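Local coordinates for protein lysozyme, putative (Bacillus anthracis, PDB 2WAG) that probably cleaves the glycan strands of bacterial cell-wall peptidoglycan as a family GH25 lysozyme, with retention of anomeric configuration, at residues Ile154-Pro159 with Leu174-Lys179; Ile163-Val168 with Arg178-Trp183; Val103-Phe108 with Ile142-Gln147. All blocks are in the same frame, centred on the assembly; numbering follows the deposited sequence. Where two conformers were deposited one is given.

Contact 1: residues Ile154-Pro159 with Leu174-Lys179; sequences IKDAYP and LSDERK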
loop_
_atom_site.group_PDB
_atom_site.type_symbol
_atom_site.label_atom_id
_atom_site.label_comp_id
_atom_site.label_asym_id
_atom_site.label_seq_id
_atom_site.Cartn_x
_atom_site.Cartn_y
_atom_site.Cartn_z
ATOM N N ILE A 154 15.131 -2.197 14.438
ATOM C CA ILE A 154 15.014 -0.998 15.260
ATOM C C ILE A 154 14.682 -1.319 16.716
ATOM O O ILE A 154 15.113 -0.611 17.629
ATOM C CB ILE A 154 13.944 -0.015 14.691
ATOM C CG1 ILE A 154 14.113 0.237 13.175
ATOM C CG2 ILE A 154 13.895 1.282 15.524
ATOM C CD1 ILE A 154 15.508 0.681 12.748
ATOM N N LYS A 155 13.900 -2.369 16.923
ATOM C CA LYS A 155 13.507 -2.811 18.253
ATOM C C LYS A 155 14.738 -3.000 19.145
ATOM O O LYS A 155 15.796 -3.459 18.674
ATOM C CB LYS A 155 12.764 -4.151 18.095
ATOM C CG LYS A 155 12.225 -4.762 19.354
ATOM C CD LYS A 155 11.821 -6.222 19.100
ATOM C CE LYS A 155 11.137 -6.768 20.307
ATOM N NZ LYS A 155 10.693 -8.148 20.013
ATOM N N ASP A 156 14.607 -2.654 20.427
ATOM C CA ASP A 156 15.721 -2.792 21.380
ATOM C C ASP A 156 16.987 -2.061 20.885
ATOM O O ASP A 156 18.117 -2.563 21.020
ATOM C CB ASP A 156 16.047 -4.280 21.610
ATOM C CG ASP A 156 14.869 -5.067 22.136
ATOM O OD1 ASP A 156 14.190 -4.568 23.046
ATOM O OD2 ASP A 156 14.657 -6.206 21.648
ATOM N N ALA A 157 16.813 -0.884 20.309
ATOM C CA ALA A 157 17.921 -0.154 19.719
ATOM C C ALA A 157 17.535 1.302 19.507
ATOM O O ALA A 157 16.413 1.715 19.790
ATOM C CB ALA A 157 18.346 -0.826 18.408
ATOM N N TYR A 158 18.487 2.085 19.016
ATOM C CA TYR A 158 18.276 3.494 18.675
ATOM C C TYR A 158 17.503 4.288 19.728
ATOM O O TYR A 158 16.557 5.005 19.413
ATOM C CB TYR A 158 17.596 3.631 17.307
ATOM C CG TYR A 158 18.348 2.853 16.257
ATOM C CD1 TYR A 158 19.521 3.355 15.698
ATOM C CD2 TYR A 158 17.933 1.588 15.870
ATOM C CE1 TYR A 158 20.239 2.625 14.754
ATOM C CE2 TYR A 158 18.641 0.840 14.919
ATOM C CZ TYR A 158 19.798 1.378 14.357
ATOM O OH TYR A 158 20.521 0.673 13.408
ATOM N N PRO A 159 17.961 4.249 20.983
ATOM C CA PRO A 159 17.305 5.089 21.984
ATOM C C PRO A 159 17.520 6.583 21.722
ATOM O O PRO A 159 16.758 7.397 22.239
ATOM C CB PRO A 159 17.966 4.662 23.307
ATOM C CG PRO A 159 19.287 4.090 22.897
ATOM C CD PRO A 159 19.075 3.463 21.537
ATOM N N LEU A 174 4.515 -0.773 19.517
ATOM C CA LEU A 174 5.865 -1.244 19.213
ATOM C C LEU A 174 6.143 -2.467 20.072
ATOM O O LEU A 174 5.766 -2.498 21.245
ATOM C CB LEU A 174 6.895 -0.140 19.491
ATOM C CG LEU A 174 6.698 1.139 18.658
ATOM C CD1 LEU A 174 7.682 2.221 19.071
ATOM C CD2 LEU A 174 6.804 0.825 17.165
ATOM N N SER A 175 6.801 -3.466 19.480
ATOM C CA SER A 175 6.929 -4.784 20.115
ATOM C C SER A 175 7.810 -4.792 21.370
ATOM O O SER A 175 7.724 -5.725 22.168
ATOM C CB SER A 175 7.455 -5.815 19.116
ATOM O OG SER A 175 8.717 -5.394 18.634
ATOM N N ASP A 176 8.672 -3.793 21.515
ATOM C CA ASP A 176 9.486 -3.634 22.731
ATOM C C ASP A 176 8.856 -2.665 23.734
ATOM O O ASP A 176 9.503 -2.261 24.711
ATOM C CB ASP A 176 10.920 -3.202 22.391
ATOM C CG ASP A 176 10.988 -1.945 21.558
ATOM O OD1 ASP A 176 9.928 -1.410 21.136
ATOM O OD2 ASP A 176 12.128 -1.482 21.323
ATOM N N GLU A 177 7.589 -2.326 23.489
ATOM C CA GLU A 177 6.797 -1.445 24.370
ATOM C C GLU A 177 7.283 0.005 24.427
ATOM O O GLU A 177 6.886 0.778 25.275
ATOM C CB GLU A 177 6.629 -2.053 25.779
ATOM C CG GLU A 177 5.886 -3.393 25.735
ATOM C CD GLU A 177 5.546 -3.944 27.111
ATOM O OE1 GLU A 177 5.971 -3.355 28.131
ATOM O OE2 GLU A 177 4.850 -4.980 27.159
ATOM N N ARG A 178 8.166 0.379 23.504
ATOM C CA ARG A 178 8.565 1.776 23.381
ATOM C C ARG A 178 7.387 2.650 23.000
ATOM O O ARG A 178 6.438 2.203 22.352
ATOM C CB ARG A 178 9.640 1.960 22.310
ATOM C CG ARG A 178 11.055 1.772 22.790
ATOM C CD ARG A 178 12.031 2.165 21.691
ATOM N NE ARG A 178 12.188 3.617 21.583
ATOM C CZ ARG A 178 13.147 4.230 20.883
ATOM N NH1 ARG A 178 14.028 3.519 20.193
ATOM N NH2 ARG A 178 13.216 5.564 20.870
ATOM N N LYS A 179 7.475 3.915 23.370
ATOM C CA LYS A 179 6.492 4.904 22.940
ATOM C C LYS A 179 6.855 5.463 21.564
ATOM O O LYS A 179 8.022 5.743 21.285
ATOM C CB LYS A 179 6.396 6.051 23.956
ATOM C CG LYS A 179 5.871 5.580 25.306
ATOM C CD LYS A 179 5.533 6.738 26.228
ATOM C CE LYS A 179 5.393 6.263 27.666
ATOM N NZ LYS A 179 6.680 5.680 28.156
#
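The D176 carboxylate takes three hydrogen bonds, one of them weak, and the one across the contact goes to its OD2: the backbone N of D156 donates to it at 2.9 Å and almost straight (176°). The N-H arrives on the anti side of OD2, well out of the carboxylate plane. The other oxygen, OD1, takes the hydroxyl of Y150 in helix 147-154 and, weakly, the N of R178. CG of D176 sits between its own backbone N and carbonyl carbon (chi1 55°), which swings the carboxylate toward the I154-A157 turn.

K155 runs past D176 in the opposite direction. Its extended chain lays CG 3.7 Å from D176 CB, and CD lies 3.2 Å from S175 OG; that hydroxyl has D151 as its polar partner. The ammonium group is too far from the D176 carboxylate for a salt bridge. D156 brings a second acid close, with OD1 4.1 Å from D176 OD2 and the two carboxylate planes steeply inclined, so some mutual repulsion is likely.

At the other end R178 reaches over with a bend at chi3 and donates from NH1 to the carbonyl O of Y158, at 3.0 Å, coming from above the carbonyl plane. A157 O is equally near NH1 but badly angled for a bond, while NH2 turns to C161 O. I154 and A157 belong to a magnesium site seen in the crystal, and the nearest atom of the R178 side chain is about 3 Å from the bound magnesium ion.

Two beta turns therefore meet here, type II from I154 to A157 and type I from L174 to E177, at the surface of the GH25 barrel, where the loop following helix 147-154 meets the one that leads into strand 182-186.

Contact 2: residues Ile163-Val168 with Arg178-Trp183; sequences IWIRSV and RKWTFW. With SO4 (sulfate ion), chain F.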
loop_
_atom_site.group_PDB
_atom_site.type_symbol
_atom_site.label_atom_id
_atom_site.label_comp_id
_atom_site.label_asym_id
_atom_site.label_seq_id
_atom_site.Cartn_x
_atom_site.Cartn_y
_atom_site.Cartn_z
ATOM N N ILE A 163 10.650 7.507 17.147
ATOM C CA ILE A 163 10.100 6.499 16.238
ATOM C C ILE A 163 8.811 6.969 15.577
ATOM O O ILE A 163 7.900 7.493 16.232
ATOM C CB ILE A 163 9.834 5.156 16.969
ATOM C CG1 ILE A 163 11.097 4.665 17.708
ATOM C CG2 ILE A 163 9.287 4.104 15.981
ATOM C CD1 ILE A 163 12.309 4.498 16.798
ATOM N N TRP A 164 8.777 6.782 14.262
ATOM C CA TRP A 164 7.585 7.021 13.470
ATOM C C TRP A 164 7.179 5.646 12.927
ATOM O O TRP A 164 7.907 5.056 12.123
ATOM C CB TRP A 164 7.918 8.030 12.368
ATOM C CG TRP A 164 6.845 8.336 11.356
ATOM C CD1 TRP A 164 5.534 7.916 11.330
ATOM C CD2 TRP A 164 7.040 9.141 10.198
ATOM N NE1 TRP A 164 4.909 8.425 10.201
ATOM C CE2 TRP A 164 5.820 9.164 9.482
ATOM C CE3 TRP A 164 8.157 9.805 9.664
ATOM C CZ2 TRP A 164 5.682 9.845 8.264
ATOM C CZ3 TRP A 164 8.030 10.480 8.479
ATOM C CH2 TRP A 164 6.805 10.487 7.771
ATOM N N ILE A 165 6.060 5.096 13.404
ATOM C CA ILE A 165 5.679 3.715 13.071
ATOM C C ILE A 165 4.522 3.673 12.075
ATOM O O ILE A 165 3.546 4.427 12.206
ATOM C CB ILE A 165 5.317 2.923 14.367
ATOM C CG1 ILE A 165 5.095 1.434 14.072
ATOM C CG2 ILE A 165 4.112 3.534 15.102
ATOM C CD1 ILE A 165 6.342 0.669 13.592
ATOM N N ARG A 166 4.624 2.793 11.082
ATOM C CA ARG A 166 3.480 2.536 10.212
ATOM C C ARG A 166 2.557 1.521 10.873
ATOM O O ARG A 166 2.988 0.434 11.262
ATOM C CB ARG A 166 3.931 2.000 8.848
ATOM C CG ARG A 166 2.778 1.937 7.846
ATOM C CD ARG A 166 3.149 1.270 6.522
ATOM N NE ARG A 166 3.081 -0.185 6.643
ATOM C CZ ARG A 166 3.508 -1.045 5.718
ATOM N NH1 ARG A 166 4.057 -0.615 4.583
ATOM N NH2 ARG A 166 3.382 -2.346 5.935
ATOM N N SER A 167 1.282 1.880 10.979
ATOM C CA SER A 167 0.272 0.943 11.461
ATOM C C SER A 167 -1.071 1.262 10.805
ATOM O O SER A 167 -1.868 2.037 11.356
ATOM C CB SER A 167 0.179 1.009 12.982
ATOM O OG SER A 167 -0.670 -0.006 13.495
ATOM N N VAL A 168 -1.280 0.726 9.605
ATOM C CA VAL A 168 -2.446 1.114 8.793
ATOM C C VAL A 168 -3.652 0.201 8.953
ATOM O O VAL A 168 -4.704 0.494 8.378
ATOM C CB VAL A 168 -2.092 1.291 7.289
ATOM C CG1 VAL A 168 -0.957 2.289 7.112
ATOM C CG2 VAL A 168 -1.748 -0.023 6.614
ATOM N N ARG A 178 8.166 0.379 23.504
ATOM C CA ARG A 178 8.565 1.776 23.381
ATOM C C ARG A 178 7.387 2.650 23.000
ATOM O O ARG A 178 6.438 2.203 22.352
ATOM C CB ARG A 178 9.640 1.960 22.310
ATOM C CG ARG A 178 11.055 1.772 22.790
ATOM C CD ARG A 178 12.031 2.165 21.691
ATOM N NE ARG A 178 12.188 3.617 21.583
ATOM C CZ ARG A 178 13.147 4.230 20.883
ATOM N NH1 ARG A 178 14.028 3.519 20.193
ATOM N NH2 ARG A 178 13.216 5.564 20.870
ATOM N N LYS A 179 7.475 3.915 23.370
ATOM C CA LYS A 179 6.492 4.904 22.940
ATOM C C LYS A 179 6.855 5.463 21.564
ATOM O O LYS A 179 8.022 5.743 21.285
ATOM C CB LYS A 179 6.396 6.051 23.956
ATOM C CG LYS A 179 5.871 5.580 25.306
ATOM C CD LYS A 179 5.533 6.738 26.228
ATOM C CE LYS A 179 5.393 6.263 27.666
ATOM N NZ LYS A 179 6.680 5.680 28.156
ATOM N N TRP A 180 5.855 5.600 20.699
ATOM C CA TRP A 180 6.052 6.194 19.377
ATOM C C TRP A 180 5.846 7.703 19.425
ATOM O O TRP A 180 5.155 8.240 20.321
ATOM C CB TRP A 180 5.153 5.543 18.311
ATOM C CG TRP A 180 3.687 5.550 18.651
ATOM C CD1 TRP A 180 3.003 4.581 19.308
ATOM C CD2 TRP A 180 2.742 6.606 18.391
ATOM N NE1 TRP A 180 1.680 4.951 19.456
ATOM C CE2 TRP A 180 1.496 6.190 18.909
ATOM C CE3 TRP A 180 2.825 7.854 17.764
ATOM C CZ2 TRP A 180 0.344 6.982 18.816
ATOM C CZ3 TRP A 180 1.678 8.641 17.670
ATOM C CH2 TRP A 180 0.455 8.201 18.195
ATOM N N THR A 181 6.430 8.394 18.447
ATOM C CA THR A 181 6.309 9.848 18.334
ATOM C C THR A 181 5.374 10.260 17.175
ATOM O O THR A 181 4.620 11.215 17.305
ATOM C CB THR A 181 7.701 10.499 18.167
ATOM O OG1 THR A 181 8.535 10.120 19.270
ATOM C CG2 THR A 181 7.596 12.023 18.066
ATOM N N PHE A 182 5.438 9.535 16.058
ATOM C CA PHE A 182 4.481 9.683 14.964
ATOM C C PHE A 182 3.930 8.320 14.597
ATOM O O PHE A 182 4.600 7.286 14.766
ATOM C CB PHE A 182 5.132 10.303 13.715
ATOM C CG PHE A 182 5.616 11.723 13.909
ATOM C CD1 PHE A 182 4.802 12.818 13.592
ATOM C CD2 PHE A 182 6.914 11.970 14.371
ATOM C CE1 PHE A 182 5.272 14.125 13.731
ATOM C CE2 PHE A 182 7.375 13.268 14.552
ATOM C CZ PHE A 182 6.568 14.350 14.228
ATOM N N TRP A 183 2.708 8.333 14.066
ATOM C CA TRP A 183 2.014 7.104 13.643
ATOM C C TRP A 183 1.418 7.341 12.256
ATOM O O TRP A 183 0.605 8.246 12.081
ATOM C CB TRP A 183 0.899 6.796 14.664
ATOM C CG TRP A 183 -0.166 5.824 14.235
ATOM C CD1 TRP A 183 -0.054 4.795 13.339
ATOM C CD2 TRP A 183 -1.515 5.788 14.727
ATOM N NE1 TRP A 183 -1.273 4.146 13.209
ATOM C CE2 TRP A 183 -2.175 4.728 14.065
ATOM C CE3 TRP A 183 -2.221 6.538 15.686
ATOM C CZ2 TRP A 183 -3.515 4.410 14.316
ATOM C CZ3 TRP A 183 -3.559 6.215 15.937
ATOM C CH2 TRP A 183 -4.183 5.160 15.248
HETATM S S SO4 F . 0.567 -2.368 8.676
HETATM O O1 SO4 F . 1.857 -3.012 8.349
HETATM O O2 SO4 F . 0.408 -2.794 10.039
HETATM O O3 SO4 F . 0.758 -0.978 8.533
HETATM O O4 SO4 F . -0.294 -3.051 7.755
HETATM O O HOH W 1 9.481 7.621 19.800
#
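I163 O accepts two consecutive backbone N-H groups, T181 N at 2.8 Å, lying in the carbonyl plane, and F182 N at 3.2 Å. I165 N donates to F182 O at 3.0 Å. A water ties the start of the pair together, bound to I163 N, K179 O and T181 OG1. At the far end the indole NE1 of W183 donates to S167 O, 2.9 Å away and in the plane of the ring; with CG anti to the backbone N (chi1 163°), the indole reaches S167.

These bonds join 163-166 in parallel to 182-183 with no helix in between, as expected of the last strands of the (beta/alpha)5(beta)3 barrel of family 25.

Among the apolar contacts, F182 CB sits over the five-membered ring of W164 in a CH-pi contact, 3.4 Å from CD1, and the F182 ring turns its edge to the W164 face. On the opposite face of the sheet I165 CG2 meets W180 CB. I163 CG1 lies over the centre of one face of the R178 guanidinium, 3.8 Å from CZ.

A sulfate ion, probably from the crystallisation liquor, accepts from R166 NE and V168 N through O3 and from R166 NH2 through O1.

Contact 3: residues Val103-Phe108 with Ile142-Gln147; sequences VIDVEF and ILYATQ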
loop_
_atom_site.group_PDB
_atom_site.type_symbol
_atom_site.label_atom_id
_atom_site.label_comp_id
_atom_site.label_asym_id
_atom_site.label_seq_id
_atom_site.Cartn_x
_atom_site.Cartn_y
_atom_site.Cartn_z
ATOM N N VAL A 103 14.209 12.752 8.942
ATOM C CA VAL A 103 13.729 11.391 9.055
ATOM C C VAL A 103 14.533 10.430 8.170
ATOM O O VAL A 103 14.813 10.750 7.060
ATOM C CB VAL A 103 12.272 11.306 8.621
ATOM C CG1 VAL A 103 11.766 9.880 8.549
ATOM C CG2 VAL A 103 11.382 12.204 9.474
ATOM N N ILE A 104 14.867 9.262 8.738
ATOM C CA ILE A 104 15.385 8.172 7.921
ATOM C C ILE A 104 14.322 7.076 7.898
ATOM O O ILE A 104 13.889 6.606 8.954
ATOM C CB ILE A 104 16.717 7.610 8.441
ATOM C CG1 ILE A 104 17.755 8.722 8.646
ATOM C CG2 ILE A 104 17.228 6.577 7.450
ATOM C CD1 ILE A 104 18.962 8.272 9.455
ATOM N N ASP A 105 13.926 6.694 6.683
ATOM C CA ASP A 105 12.869 5.738 6.437
ATOM C C ASP A 105 13.516 4.372 6.155
ATOM O O ASP A 105 14.251 4.225 5.167
ATOM C CB ASP A 105 12.051 6.277 5.253
ATOM C CG ASP A 105 10.911 5.377 4.811
ATOM O OD1 ASP A 105 11.052 4.123 4.831
ATOM O OD2 ASP A 105 9.898 5.963 4.379
ATOM N N VAL A 106 13.280 3.418 7.054
ATOM C CA VAL A 106 13.904 2.078 6.982
ATOM C C VAL A 106 12.796 1.048 6.758
ATOM O O VAL A 106 11.954 0.808 7.651
ATOM C CB VAL A 106 14.669 1.754 8.271
ATOM C CG1 VAL A 106 15.359 0.407 8.159
ATOM C CG2 VAL A 106 15.671 2.863 8.625
ATOM N N GLU A 107 12.782 0.440 5.572
ATOM C CA GLU A 107 11.728 -0.540 5.263
ATOM C C GLU A 107 12.171 -1.380 4.081
ATOM O O GLU A 107 13.119 -1.031 3.372
ATOM C CB GLU A 107 10.382 0.136 4.957
ATOM C CG GLU A 107 10.368 0.991 3.719
ATOM C CD GLU A 107 9.058 1.730 3.601
ATOM O OE1 GLU A 107 8.037 1.089 3.237
ATOM O OE2 GLU A 107 9.017 2.948 3.888
ATOM N N PHE A 108 11.476 -2.488 3.864
ATOM C CA PHE A 108 11.806 -3.307 2.708
ATOM C C PHE A 108 11.355 -2.698 1.384
ATOM O O PHE A 108 10.361 -1.967 1.324
ATOM C CB PHE A 108 11.269 -4.718 2.868
ATOM C CG PHE A 108 11.948 -5.470 3.959
ATOM C CD1 PHE A 108 13.275 -5.838 3.807
ATOM C CD2 PHE A 108 11.302 -5.780 5.136
ATOM C CE1 PHE A 108 13.944 -6.509 4.801
ATOM C CE2 PHE A 108 11.981 -6.460 6.157
ATOM C CZ PHE A 108 13.310 -6.831 5.970
ATOM N N ILE A 142 14.547 11.257 13.527
ATOM C CA ILE A 142 13.388 10.369 13.551
ATOM C C ILE A 142 13.634 9.171 12.639
ATOM O O ILE A 142 14.084 9.351 11.509
ATOM C CB ILE A 142 12.145 11.137 13.030
ATOM C CG1 ILE A 142 11.804 12.340 13.927
ATOM C CG2 ILE A 142 10.946 10.198 12.943
ATOM C CD1 ILE A 142 10.992 13.380 13.197
ATOM N N LEU A 143 13.331 7.967 13.130
ATOM C CA LEU A 143 13.353 6.776 12.285
ATOM C C LEU A 143 11.923 6.356 11.980
ATOM O O LEU A 143 11.150 6.106 12.916
ATOM C CB LEU A 143 14.070 5.616 12.976
ATOM C CG LEU A 143 15.525 5.889 13.369
ATOM C CD1 LEU A 143 16.101 4.704 14.121
ATOM C CD2 LEU A 143 16.393 6.224 12.133
ATOM N N TYR A 144 11.582 6.299 10.688
ATOM C CA TYR A 144 10.319 5.705 10.258
ATOM C C TYR A 144 10.585 4.255 9.933
ATOM O O TYR A 144 11.594 3.936 9.287
ATOM C CB TYR A 144 9.812 6.404 9.004
ATOM C CG TYR A 144 8.659 5.673 8.334
ATOM C CD1 TYR A 144 7.328 5.962 8.650
ATOM C CD2 TYR A 144 8.916 4.683 7.375
ATOM C CE1 TYR A 144 6.282 5.286 8.013
ATOM C CE2 TYR A 144 7.883 3.989 6.752
ATOM C CZ TYR A 144 6.570 4.307 7.057
ATOM O OH TYR A 144 5.559 3.648 6.392
ATOM N N ALA A 145 9.685 3.410 10.325
ATOM C CA ALA A 145 9.772 1.988 9.984
ATOM C C ALA A 145 8.414 1.341 9.854
ATOM O O ALA A 145 7.509 1.767 10.481
ATOM C CB ALA A 145 10.585 1.228 11.035
ATOM N N THR A 146 8.369 0.292 9.046
ATOM C CA THR A 146 7.237 -0.627 9.073
ATOM C C THR A 146 7.405 -1.585 10.266
ATOM O O THR A 146 8.497 -1.696 10.860
ATOM C CB THR A 146 7.207 -1.442 7.784
ATOM O OG1 THR A 146 8.461 -2.128 7.679
ATOM C CG2 THR A 146 6.972 -0.537 6.563
ATOM N N GLN A 147 6.343 -2.298 10.623
ATOM C CA GLN A 147 6.415 -3.260 11.710
ATOM C C GLN A 147 7.532 -4.284 11.501
ATOM O O GLN A 147 8.299 -4.571 12.418
ATOM C CB GLN A 147 5.060 -3.965 11.883
ATOM C CG GLN A 147 4.976 -4.885 13.107
ATOM C CD GLN A 147 3.738 -5.775 13.091
ATOM O OE1 GLN A 147 3.370 -6.334 12.058
ATOM N NE2 GLN A 147 3.099 -5.916 14.240
HETATM O O HOH W 2 5.641 1.949 4.145
HETATM O O HOH W 3 8.793 -3.163 5.120
#
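V103 and I142 meet at an oblique angle at the start of this strand pair, V103 CG2 resting 3.8 Å from I142 CB while CG1 leans on CB of Y144. On the opposite face I104 CB meets L143 CD2. The segments are the two strands of a beta-alpha-beta unit in the TIM-barrel-like fold: 103-106, then helix 119-137, then 142-145. That helix covers I104 and V106, whereas V103, D105, I142 and Y144 face the barrel interior. The short strands run parallel, their axes 24° apart, with bonds alternating from I104 N to I142 O, Y144 N to I104 O and V106 N to Y144 O; the last is 2.8 Å and nearly straight.

Toward the C-terminal ends polar groups take over. Y144, its CG anti to the backbone N (chi1 168°), stretches alongside D105 in the same direction, and D105 CG comes 3.3 Å from Y144 CD2. The carboxylate and ring planes are about 48° apart. E107 OE2 lies at the edge of the same ring, 3.3 Å from CE2, and only 2.5 Å from D105 OD1. D105, V106 and E107 spell the Asp-X-Glu sequence characteristic of family 25 lysozymes, placed where such barrels have their active site. In this crystal form G2 of the second subunit, part of the expression tag, donates from its N to E107 OE2.

One water bridges E107 OE1 and Y144 OH, and that hydroxyl also bonds to Q184. E107 CB also touches T146 CG2. T146 is the N-cap of the next helix, its OG1 weakly bonded to A149 N, and its own buried N finds no partner. A second water joins T146 OG1, 2.8 Å away, to F108 N.

Overall arrangement
Contacts 2 and 3 are buried in the barrel, and contact 1 lies at its surface. Strands 142-145 and 162-166 are neighbours, so contacts 3 and 2 continue one another across the sheet through probable hydrogen bonds from W164 N to L143 O and from A145 N to W164 O. Contact 3 has a helix between its strands; contact 2 does not. Contact 1 shares R178 and K179 with contact 2, packs on it through L174, and meets contact 3 through Y158 on L143. Side-chain-to-backbone bonds join loops at the surface; ladders and aromatic packing fill the sheet. Contacts 1 and 3 each bring two acids near each other, those of contact 3 buried and much closer, in the Asp-X-Glu sequence.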